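Long-range contacts in similar to hydroxylamine oxidoreductase (Kuenenia stuttgartiensis, PDB 6H5L), which probably acts as an oxidoreductase, forming with a second cytochrome a 60-heme reductase complex in an anammox bacterium: residues 38-46 / 405-413; 71-81 / 128-139. One frame throughout, in Å; residues are numbered along the deposited sequence.

Contact 1 of 2, residues 38-46 / 405-413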
# COMPACT_ATOMS: atom_id res chain seq x y z
N SER A 38 8.96 16.87 58.72
CA SER A 38 7.94 15.83 58.73
C SER A 38 8.43 14.68 59.58
O SER A 38 9.63 14.50 59.80
CB SER A 38 7.61 15.35 57.31
OG SER A 38 8.74 14.73 56.71
N GLY A 39 7.48 13.89 60.07
CA GLY A 39 7.79 12.76 60.91
C GLY A 39 7.96 13.15 62.36
O GLY A 39 7.74 14.30 62.75
N PRO A 40 8.37 12.19 63.20
CA PRO A 40 8.55 12.49 64.63
C PRO A 40 9.56 13.60 64.90
O PRO A 40 9.48 14.25 65.95
CB PRO A 40 9.02 11.15 65.21
CG PRO A 40 9.56 10.39 64.04
CD PRO A 40 8.71 10.80 62.88
N PHE A 41 10.50 13.84 63.99
CA PHE A 41 11.49 14.90 64.14
C PHE A 41 11.18 16.10 63.25
O PHE A 41 12.10 16.76 62.75
CB PHE A 41 12.89 14.36 63.84
CG PHE A 41 13.19 13.06 64.54
CD1 PHE A 41 13.22 12.99 65.92
CD2 PHE A 41 13.44 11.91 63.81
CE1 PHE A 41 13.50 11.80 66.56
CE2 PHE A 41 13.72 10.72 64.44
CZ PHE A 41 13.74 10.66 65.82
N THR A 42 9.89 16.40 63.04
CA THR A 42 9.50 17.50 62.17
C THR A 42 9.99 18.84 62.69
O THR A 42 10.23 19.77 61.90
CB THR A 42 7.98 17.51 61.99
OG1 THR A 42 7.59 18.68 61.25
CG2 THR A 42 7.28 17.51 63.34
N LYS A 43 10.14 18.98 64.01
CA LYS A 43 10.57 20.23 64.62
C LYS A 43 12.09 20.40 64.62
O LYS A 43 12.57 21.45 65.08
CB LYS A 43 10.05 20.30 66.05
CG LYS A 43 8.53 20.27 66.17
CD LYS A 43 7.90 21.51 65.55
CE LYS A 43 6.40 21.55 65.79
NZ LYS A 43 5.79 22.81 65.29
N TYR A 44 12.84 19.42 64.14
CA TYR A 44 14.30 19.48 64.18
C TYR A 44 14.92 19.90 62.85
O TYR A 44 16.13 20.15 62.80
CB TYR A 44 14.87 18.12 64.60
CG TYR A 44 14.57 17.75 66.03
CD1 TYR A 44 13.31 17.27 66.40
CD2 TYR A 44 15.53 17.88 67.02
CE1 TYR A 44 13.03 16.94 67.71
CE2 TYR A 44 15.26 17.55 68.33
CZ TYR A 44 14.01 17.08 68.67
OH TYR A 44 13.73 16.74 69.98
N PHE A 45 14.13 20.00 61.78
CA PHE A 45 14.64 20.43 60.49
C PHE A 45 13.51 21.10 59.72
O PHE A 45 12.35 21.12 60.16
CB PHE A 45 15.24 19.26 59.71
CG PHE A 45 14.22 18.26 59.24
CD1 PHE A 45 13.78 17.25 60.08
CD2 PHE A 45 13.72 18.31 57.94
CE1 PHE A 45 12.85 16.32 59.64
CE2 PHE A 45 12.79 17.39 57.50
CZ PHE A 45 12.35 16.39 58.35
N LYS A 46 13.85 21.64 58.55
CA LYS A 46 12.88 22.21 57.63
C LYS A 46 12.96 21.47 56.30
O LYS A 46 14.01 20.94 55.93
CB LYS A 46 13.13 23.71 57.41
CG LYS A 46 12.94 24.55 58.66
CD LYS A 46 12.87 26.03 58.32
CE LYS A 46 12.59 26.86 59.57
NZ LYS A 46 12.30 28.28 59.23
N LEU A 405 21.29 12.59 66.36
CA LEU A 405 20.04 13.11 66.92
C LEU A 405 19.64 12.36 68.19
O LEU A 405 18.47 12.01 68.38
CB LEU A 405 18.91 13.09 65.89
CG LEU A 405 17.82 14.14 66.04
CD1 LEU A 405 18.29 15.48 65.50
CD2 LEU A 405 16.55 13.70 65.34
N SER A 406 20.61 12.11 69.07
CA SER A 406 20.32 11.39 70.31
C SER A 406 19.42 12.20 71.23
O SER A 406 18.62 11.63 71.98
CB SER A 406 21.62 11.02 71.02
OG SER A 406 22.39 10.12 70.24
N ASP A 407 19.54 13.54 71.21
CA ASP A 407 18.68 14.37 72.04
C ASP A 407 17.23 14.32 71.55
O ASP A 407 16.30 14.30 72.36
CB ASP A 407 19.19 15.81 72.06
CG ASP A 407 19.36 16.38 70.66
OD1 ASP A 407 19.27 15.61 69.69
OD2 ASP A 407 19.58 17.61 70.55
N GLY A 408 17.03 14.30 70.23
CA GLY A 408 15.69 14.21 69.70
C GLY A 408 15.07 12.83 69.87
O GLY A 408 13.85 12.71 70.02
N ILE A 409 15.89 11.79 69.86
CA ILE A 409 15.39 10.44 70.09
C ILE A 409 14.82 10.32 71.50
O ILE A 409 13.71 9.81 71.71
CB ILE A 409 16.49 9.40 69.84
CG1 ILE A 409 16.82 9.32 68.35
CG2 ILE A 409 16.08 8.03 70.37
CD1 ILE A 409 18.10 8.58 68.04
N VAL A 410 15.58 10.79 72.50
CA VAL A 410 15.11 10.75 73.88
C VAL A 410 13.86 11.59 74.05
O VAL A 410 12.92 11.19 74.76
CB VAL A 410 16.24 11.20 74.83
CG1 VAL A 410 15.73 11.25 76.27
CG2 VAL A 410 17.44 10.28 74.71
N LYS A 411 13.81 12.75 73.41
CA LYS A 411 12.71 13.68 73.64
C LYS A 411 11.44 13.26 72.90
O LYS A 411 10.33 13.44 73.42
CB LYS A 411 13.12 15.10 73.24
CG LYS A 411 12.42 16.17 74.06
CD LYS A 411 12.07 17.39 73.21
CE LYS A 411 11.19 18.35 73.99
NZ LYS A 411 10.63 19.43 73.13
N GLU A 412 11.58 12.71 71.69
CA GLU A 412 10.42 12.43 70.85
C GLU A 412 9.96 10.98 70.88
O GLU A 412 8.79 10.71 70.59
CB GLU A 412 10.71 12.83 69.40
CG GLU A 412 11.19 14.25 69.21
CD GLU A 412 10.24 15.29 69.78
OE1 GLU A 412 10.72 16.27 70.38
OE2 GLU A 412 9.01 15.12 69.62
N LEU A 413 10.84 10.05 71.22
CA LEU A 413 10.52 8.63 71.21
C LEU A 413 10.43 8.11 72.65
O LEU A 413 10.68 8.84 73.61
CB LEU A 413 11.56 7.85 70.40
CG LEU A 413 11.69 8.29 68.94
CD1 LEU A 413 12.78 7.49 68.24
CD2 LEU A 413 10.37 8.15 68.21
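Phe41 and Tyr44 are the two bumps by which a loop containing a type I beta turn, Gly39 to Thr42, docks on the short helix 406-412. Leu405, at the N-cap position of that helix, offers one methyl to each ring. Leu405 CD2 lies over a face of Phe41, 3.6 Å from the ring centroid and 18° off the normal, a CH-pi contact. Pro40 CG lies on the opposite side of the Phe41 ring, displaced toward the rim. The ring edge turns to the helix backbone, with Phe41 CE1 3.6 Å from Gly408 O. Leu413 CD1 and Ile409 CG1 close in near CZ of the same ring.

Tyr44 fills the hollow left by Gly408, which has no side chain. Tyr44 CE2 comes to 3.6 Å from Gly408 CA, and Tyr44 CD2 rests 4.0 Å from Leu405 CD1. Phe426 of helix 420-429 packs on Ile409, and Ala185 of helix 182-189 touches Tyr44. Glu412 reaches out from the helix to meet Tyr44. A bend at chi2 (-56°) folds its carboxylate back to the ring edge. There Tyr44 OH donates a 3.1 Å hydrogen bond to the anti lone pair of Glu412 OE1.

Contact 2 of 2, residues 71-81 / 128-139. With HEC (heme c), chain D.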
# COMPACT_ATOMS: atom_id res chain seq x y z
N PHE A 71 -9.50 32.32 37.00
CA PHE A 71 -9.74 31.26 36.03
C PHE A 71 -10.46 30.08 36.65
O PHE A 71 -11.22 29.39 35.97
CB PHE A 71 -8.41 30.82 35.41
CG PHE A 71 -7.53 31.96 34.99
CD1 PHE A 71 -7.92 32.81 33.97
CD2 PHE A 71 -6.31 32.18 35.61
CE1 PHE A 71 -7.12 33.87 33.58
CE2 PHE A 71 -5.50 33.23 35.22
CZ PHE A 71 -5.90 34.07 34.21
N ILE A 72 -10.24 29.83 37.95
CA ILE A 72 -10.99 28.80 38.65
C ILE A 72 -12.38 29.30 39.02
O ILE A 72 -13.37 28.56 38.90
CB ILE A 72 -10.21 28.32 39.89
CG1 ILE A 72 -8.77 27.99 39.53
CG2 ILE A 72 -10.90 27.12 40.53
CD1 ILE A 72 -7.90 27.74 40.74
N GLU A 73 -12.48 30.55 39.48
CA GLU A 73 -13.74 31.07 39.99
C GLU A 73 -14.83 31.10 38.93
O GLU A 73 -16.01 30.88 39.24
CB GLU A 73 -13.53 32.47 40.57
CG GLU A 73 -13.21 32.46 42.06
CD GLU A 73 -12.55 33.74 42.53
OE1 GLU A 73 -12.33 34.64 41.69
OE2 GLU A 73 -12.25 33.84 43.73
N GLN A 74 -14.47 31.35 37.67
CA GLN A 74 -15.44 31.36 36.58
C GLN A 74 -15.34 30.11 35.72
O GLN A 74 -15.89 30.09 34.61
CB GLN A 74 -15.27 32.62 35.74
CG GLN A 74 -15.57 33.90 36.52
CD GLN A 74 -15.47 35.15 35.67
OE1 GLN A 74 -15.83 35.14 34.49
NE2 GLN A 74 -15.00 36.23 36.27
N GLU A 75 -14.66 29.07 36.21
CA GLU A 75 -14.62 27.75 35.56
C GLU A 75 -14.16 27.86 34.10
O GLU A 75 -14.71 27.22 33.21
CB GLU A 75 -15.98 27.05 35.66
CG GLU A 75 -16.42 26.80 37.09
CD GLU A 75 -17.85 26.31 37.19
OE1 GLU A 75 -18.06 25.07 37.20
OE2 GLU A 75 -18.76 27.16 37.26
N ARG A 76 -13.13 28.67 33.88
CA ARG A 76 -12.59 28.88 32.53
C ARG A 76 -11.53 27.82 32.24
O ARG A 76 -10.32 28.07 32.23
CB ARG A 76 -12.03 30.29 32.39
CG ARG A 76 -13.08 31.39 32.55
CD ARG A 76 -14.18 31.25 31.51
NE ARG A 76 -13.65 31.31 30.15
CZ ARG A 76 -13.49 32.43 29.46
NH1 ARG A 76 -13.81 33.60 30.00
NH2 ARG A 76 -13.00 32.38 28.23
N ARG A 77 -12.01 26.60 32.01
CA ARG A 77 -11.11 25.52 31.60
C ARG A 77 -10.40 25.85 30.30
O ARG A 77 -9.24 25.46 30.10
CB ARG A 77 -11.89 24.21 31.46
CG ARG A 77 -12.53 23.72 32.74
CD ARG A 77 -13.44 22.52 32.49
NE ARG A 77 -13.81 21.85 33.73
CZ ARG A 77 -14.78 22.27 34.54
NH1 ARG A 77 -15.47 23.36 34.25
NH2 ARG A 77 -15.05 21.59 35.65
N ASP A 78 -11.06 26.59 29.41
CA ASP A 78 -10.46 26.92 28.12
C ASP A 78 -9.22 27.78 28.28
O ASP A 78 -8.24 27.62 27.54
CB ASP A 78 -11.49 27.62 27.23
CG ASP A 78 -11.97 28.93 27.83
OD1 ASP A 78 -12.18 28.98 29.07
OD2 ASP A 78 -12.14 29.90 27.08
N LEU A 79 -9.22 28.69 29.26
CA LEU A 79 -8.09 29.59 29.42
C LEU A 79 -6.85 28.88 29.95
O LEU A 79 -5.73 29.32 29.70
CB LEU A 79 -8.46 30.76 30.34
CG LEU A 79 -9.43 31.77 29.72
CD1 LEU A 79 -9.83 32.83 30.74
CD2 LEU A 79 -8.80 32.42 28.49
N CYS A 80 -7.04 27.79 30.70
CA CYS A 80 -5.91 26.97 31.12
C CYS A 80 -5.12 26.49 29.91
O CYS A 80 -3.89 26.55 29.89
CB CYS A 80 -6.38 25.77 31.94
SG CYS A 80 -7.64 26.12 33.19
N VAL A 81 -5.83 26.03 28.87
CA VAL A 81 -5.16 25.50 27.69
C VAL A 81 -4.62 26.64 26.82
O VAL A 81 -3.49 26.57 26.34
CB VAL A 81 -6.11 24.59 26.90
CG1 VAL A 81 -5.42 24.06 25.64
CG2 VAL A 81 -6.56 23.43 27.77
N HIS A 128 -9.44 17.14 32.19
CA HIS A 128 -8.83 18.43 31.94
C HIS A 128 -7.88 18.81 33.07
O HIS A 128 -7.91 18.23 34.16
CB HIS A 128 -9.91 19.50 31.78
CG HIS A 128 -9.43 20.76 31.14
ND1 HIS A 128 -8.86 21.79 31.85
CD2 HIS A 128 -9.44 21.16 29.84
CE1 HIS A 128 -8.53 22.77 31.03
NE2 HIS A 128 -8.87 22.41 29.80
N CYS A 129 -7.02 19.80 32.79
CA CYS A 129 -6.17 20.38 33.82
C CYS A 129 -7.00 20.84 35.01
O CYS A 129 -6.55 20.77 36.16
CB CYS A 129 -5.37 21.55 33.25
SG CYS A 129 -5.24 21.59 31.45
N PHE A 130 -8.21 21.34 34.74
CA PHE A 130 -9.11 21.73 35.81
C PHE A 130 -9.41 20.56 36.74
O PHE A 130 -9.48 20.73 37.97
CB PHE A 130 -10.41 22.28 35.21
CG PHE A 130 -11.06 23.36 36.02
CD1 PHE A 130 -11.93 23.04 37.04
CD2 PHE A 130 -10.81 24.69 35.74
CE1 PHE A 130 -12.54 24.03 37.79
CE2 PHE A 130 -11.42 25.69 36.48
CZ PHE A 130 -12.28 25.36 37.50
N ASP A 131 -9.59 19.36 36.18
CA ASP A 131 -9.99 18.21 36.97
C ASP A 131 -8.90 17.79 37.95
O ASP A 131 -9.19 17.35 39.07
CB ASP A 131 -10.36 17.04 36.05
CG ASP A 131 -11.55 17.35 35.16
OD1 ASP A 131 -12.58 17.85 35.68
OD2 ASP A 131 -11.46 17.11 33.94
N CYS A 132 -7.63 17.91 37.55
CA CYS A 132 -6.51 17.48 38.37
C CYS A 132 -5.90 18.58 39.22
O CYS A 132 -5.28 18.27 40.25
CB CYS A 132 -5.41 16.87 37.50
SG CYS A 132 -5.69 15.17 36.94
N HIS A 133 -6.05 19.85 38.84
CA HIS A 133 -5.31 20.92 39.49
C HIS A 133 -6.17 21.97 40.19
O HIS A 133 -5.66 22.64 41.09
CB HIS A 133 -4.41 21.65 38.47
CG HIS A 133 -3.24 20.84 38.01
ND1 HIS A 133 -2.16 20.56 38.82
CD2 HIS A 133 -2.98 20.26 36.82
CE1 HIS A 133 -1.29 19.84 38.15
NE2 HIS A 133 -1.75 19.64 36.93
N ALA A 134 -7.44 22.13 39.82
CA ALA A 134 -8.25 23.24 40.30
C ALA A 134 -8.98 22.84 41.57
O ALA A 134 -9.94 22.06 41.53
CB ALA A 134 -9.22 23.70 39.22
N ASP A 135 -8.54 23.37 42.71
CA ASP A 135 -9.29 23.24 43.95
C ASP A 135 -10.50 24.17 43.89
O ASP A 135 -10.35 25.38 43.75
CB ASP A 135 -8.40 23.57 45.15
CG ASP A 135 -9.02 23.17 46.48
OD1 ASP A 135 -10.26 23.19 46.61
OD2 ASP A 135 -8.25 22.83 47.41
N THR A 136 -11.69 23.59 44.00
CA THR A 136 -12.91 24.38 43.80
C THR A 136 -13.33 25.11 45.07
O THR A 136 -13.79 26.26 44.99
CB THR A 136 -14.03 23.46 43.29
OG1 THR A 136 -13.94 23.38 41.85
CG2 THR A 136 -15.40 24.00 43.67
N GLU A 137 -13.18 24.47 46.23
CA GLU A 137 -13.61 25.10 47.48
C GLU A 137 -12.79 26.36 47.78
O GLU A 137 -13.35 27.41 48.10
CB GLU A 137 -13.50 24.10 48.63
CG GLU A 137 -14.55 23.01 48.63
CD GLU A 137 -14.50 22.14 49.86
OE1 GLU A 137 -14.11 22.64 50.94
OE2 GLU A 137 -14.82 20.93 49.76
N LYS A 138 -11.47 26.26 47.66
CA LYS A 138 -10.57 27.36 48.00
C LYS A 138 -10.17 28.21 46.80
O LYS A 138 -9.54 29.26 46.99
CB LYS A 138 -9.30 26.81 48.68
CG LYS A 138 -9.58 26.03 49.96
CD LYS A 138 -8.76 24.75 50.02
CE LYS A 138 -7.28 25.03 50.23
NZ LYS A 138 -6.99 25.38 51.65
N ASN A 139 -10.53 27.80 45.58
CA ASN A 139 -10.20 28.53 44.36
C ASN A 139 -8.70 28.77 44.25
O ASN A 139 -8.23 29.90 44.09
CB ASN A 139 -10.99 29.84 44.28
CG ASN A 139 -12.45 29.63 43.94
OD1 ASN A 139 -12.79 28.79 43.10
ND2 ASN A 139 -13.33 30.39 44.58
FE HEC D . -0.51 18.75 35.65
CHA HEC D . 2.08 18.90 37.87
CHB HEC D . 0.48 21.80 34.34
CHC HEC D . -3.22 18.77 33.56
CHD HEC D . -1.61 15.76 37.01
NA HEC D . 1.01 20.09 36.01
C1A HEC D . 1.94 19.97 37.02
C2A HEC D . 2.78 21.16 37.02
C3A HEC D . 2.33 21.96 36.04
C4A HEC D . 1.21 21.30 35.39
CMA HEC D . 2.85 23.36 35.62
CAA HEC D . 3.94 21.38 38.03
CBA HEC D . 5.27 21.78 37.39
CGA HEC D . 5.71 20.77 36.37
O1A HEC D . 5.79 19.56 36.70
O2A HEC D . 6.02 21.18 35.22
NB HEC D . -1.24 20.06 34.24
C1B HEC D . -0.65 21.22 33.81
C2B HEC D . -1.42 21.73 32.69
C3B HEC D . -2.44 20.90 32.48
C4B HEC D . -2.35 19.83 33.45
CMB HEC D . -1.10 23.02 31.91
CAB HEC D . -3.54 21.01 31.40
CBB HEC D . -2.95 20.74 29.99
NC HEC D . -2.10 17.49 35.35
C1C HEC D . -3.12 17.71 34.44
C2C HEC D . -3.99 16.55 34.45
C3C HEC D . -3.63 15.79 35.49
C4C HEC D . -2.39 16.32 36.02
CMC HEC D . -5.34 16.49 33.70
CAC HEC D . -4.33 14.49 35.97
CBC HEC D . -4.30 13.39 34.89
ND HEC D . 0.09 17.55 37.23
C1D HEC D . -0.44 16.29 37.52
C2D HEC D . 0.44 15.62 38.46
C3D HEC D . 1.59 16.60 38.71
C4D HEC D . 1.29 17.77 37.92
CMD HEC D . 0.29 14.22 39.07
CAD HEC D . 2.80 16.40 39.64
CBD HEC D . 2.33 16.58 41.07
CGD HEC D . 3.51 16.65 41.99
O1D HEC D . 4.65 16.36 41.53
O2D HEC D . 3.31 16.99 43.18
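Phe130 and Arg77 meet at the centre of this contact, beside a heme c attachment motif of the CxxCH type. Cys129 and Cys132 are covalently linked to the heme. His133 NE2 binds its iron at 2.0 Å, and His216 holds the other axial position. Cys80 is linked to a second heme c, so both segments carry heme attachments.

Arg77 CZ lies 4.4 Å from the Phe130 centroid, an off-centre cation-pi contact 30° off the normal. Ala134 CB sits over the other face, 3.5 Å above the Phe130 ring plane. Arg77 CB makes a CH-pi contact with His128, 3.8 Å from its ring centroid.

Apolar packing adds Ile72, whose CG2 is 3.8 Å from Phe130 CZ. With Phe130 cut back to an alanine, the Arg77 guanidinium is likely to lose its aromatic partner, and a gap would probably open beside Ile72 and Ala134. The Phe130 edge lies against the carbonyl oxygens of Phe71 and Ile72. These oxygens accept the backbone bonds of the Schellman motif that ends helix 69-73.

Hydrogen bonds fix helix 129-133 at its start. His128 and Asp131 form a capping box. His128 N donates to Asp131 OD2 at 2.7 Å. With its CG anti to the backbone N (chi1 -163°), His128 also turns ND1 to accept from Phe130 N at 3.0 Å, near the ring plane. Asp131 OD1 forms a salt bridge with Arg122.

Arg76 grips Asp78 side-on through NE and NH2, and also bridges to Asp82 of a neighbouring cytochrome subunit.

Helices 77-81 and 129-133 lie nearly perpendicular, at 96°, with their axes 10.2 Å apart. Trp95 of helix 89-97 flanks Val81 and His128, while the short, weakly bonded strand 134-135 follows helix 129-133 and lies antiparallel to strand 140-141.

From the N terminus, the chain first passes residues 38-46, in the loop between helices 22-28 and 51-54. It then reaches helices 69-73 and 77-87, the first side of contact 2. Contact 2 closes a short, mostly helical loop when the chain returns at 128-139. Contact 1 closes much later, at helix 406-412, after 358 intervening residues. Contact 2 is therefore nested inside the loop of contact 1, and the two do not cross. Their centres are about 39 Å apart, and their nearest atoms about 19 Å. Contact 1 ties an N-terminal loop to a late helix; contact 2 joins early heme-carrying helices near a neighbouring cytochrome subunit.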